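PDB 1FVP: Non-fluorescent flavoprotein from Photobacterium phosphoreum, which binds two flavin mononucleotides per subunit, each carrying a myristate, and is a homodimeric relative of bacterial luciferase. Local coordinates for residues N151-C155 and T156-N160. Numbering follows the deposited sequence.
Sequences NYVAC and TQPSN
The ring of Y152 offers one face to T156, whose OG1 sits over it 3.5 Å from Y152 CZ, the hydroxyl-bearing end of the ring. Elsewhere the same ring meets W96 edge-to-face, and its OH makes a weak hydrogen bond to D97. From above the ring T156 OG1 also reaches back to the main chain, as donor in a weak hydrogen bond to Y152 O at 3.4 Å; the position of that carbonyl is less sure, so the bond should be read with caution. T156 CG2 comes to 4.2 Å from Y152 OH.

Further along, the puckered ring of P158 packs its CB and CG against V153, with V153 CB 3.8 Å from P158 CG. With CG1 anti to the carbonyl carbon (chi1 -73°), that methyl adds a looser contact, V153 CG1 to P158 CB at 4.0 Å. V153 also packs on I165, in the same loop just before helix 166-171.

What results is a local, partly buried contact where the chain leaves helix 138-155. Y152's side chain lies about 11 Å from a bound flavin, and C155 packs on F13, a flavin-pocket residue, in the barrel-like alpha/beta fold of the bacterial luciferase family.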
# COMPACT_ATOMS: atom_id res chain seq x y z
N ASN A 151 -3.23 10.62 21.66
CA ASN A 151 -4.58 10.39 21.10
C ASN A 151 -4.60 8.95 20.56
O ASN A 151 -5.53 8.19 20.86
CB ASN A 151 -4.93 11.41 20.02
CG ASN A 151 -5.36 12.72 20.66
OD1 ASN A 151 -4.73 13.74 20.41
ND2 ASN A 151 -6.40 12.62 21.48
N TYR A 152 -3.56 8.68 19.79
CA TYR A 152 -3.32 7.39 19.15
C TYR A 152 -3.43 6.24 20.14
O TYR A 152 -3.93 5.17 19.72
CB TYR A 152 -1.99 7.37 18.34
CG TYR A 152 -1.37 5.99 18.32
CD1 TYR A 152 -0.51 5.60 19.35
CD2 TYR A 152 -1.71 5.06 17.35
CE1 TYR A 152 0.01 4.30 19.40
CE2 TYR A 152 -1.19 3.76 17.38
CZ TYR A 152 -0.34 3.38 18.40
OH TYR A 152 0.16 2.11 18.44
N VAL A 153 -2.98 6.40 21.38
CA VAL A 153 -3.06 5.33 22.37
C VAL A 153 -4.39 5.30 23.12
O VAL A 153 -4.46 4.47 24.05
CB VAL A 153 -1.88 5.23 23.36
CG1 VAL A 153 -0.62 4.68 22.72
CG2 VAL A 153 -1.62 6.53 24.09
N ALA A 154 -5.35 6.11 22.73
CA ALA A 154 -6.68 6.08 23.38
C ALA A 154 -7.31 4.74 22.93
O ALA A 154 -7.97 4.02 23.70
CB ALA A 154 -7.55 7.23 22.94
N CYS A 155 -7.05 4.47 21.66
CA CYS A 155 -7.49 3.27 20.93
C CYS A 155 -6.76 2.01 21.42
O CYS A 155 -7.37 1.15 22.09
CB CYS A 155 -7.34 3.43 19.43
SG CYS A 155 -5.73 3.06 18.67
N THR A 156 -5.50 1.89 21.08
CA THR A 156 -4.64 0.77 21.45
C THR A 156 -4.65 0.70 22.98
O THR A 156 -4.67 1.79 23.57
CB THR A 156 -3.16 0.97 20.96
OG1 THR A 156 -3.21 1.90 19.83
CG2 THR A 156 -2.45 -0.34 20.63
N GLN A 157 -4.63 -0.50 23.50
CA GLN A 157 -4.62 -0.73 24.97
C GLN A 157 -3.16 -0.62 25.41
O GLN A 157 -2.39 -1.58 25.19
CB GLN A 157 -5.28 -2.08 25.24
CG GLN A 157 -6.49 -2.33 24.35
CD GLN A 157 -6.84 -3.78 24.09
OE1 GLN A 157 -6.11 -4.74 24.37
NE2 GLN A 157 -8.03 -3.97 23.52
N PRO A 158 -2.81 0.53 25.97
CA PRO A 158 -1.45 0.85 26.39
C PRO A 158 -1.05 0.78 27.85
O PRO A 158 -1.49 1.58 28.69
CB PRO A 158 -1.35 2.32 25.89
CG PRO A 158 -2.71 2.88 26.23
CD PRO A 158 -3.67 1.70 26.23
N SER A 159 -0.18 -0.18 28.10
CA SER A 159 0.37 -0.41 29.45
C SER A 159 1.52 0.60 29.61
O SER A 159 1.81 1.09 30.71
CB SER A 159 0.73 -1.84 29.73
OG SER A 159 1.37 -2.49 28.65
N ASN A 160 2.12 0.91 28.47
CA ASN A 160 3.22 1.89 28.40
C ASN A 160 2.86 3.09 29.29
O ASN A 160 3.63 3.53 30.14
CB ASN A 160 3.46 2.33 26.96
CG ASN A 160 3.79 1.20 26.00
OD1 ASN A 160 3.37 0.04 26.23
ND2 ASN A 160 4.53 1.54 24.95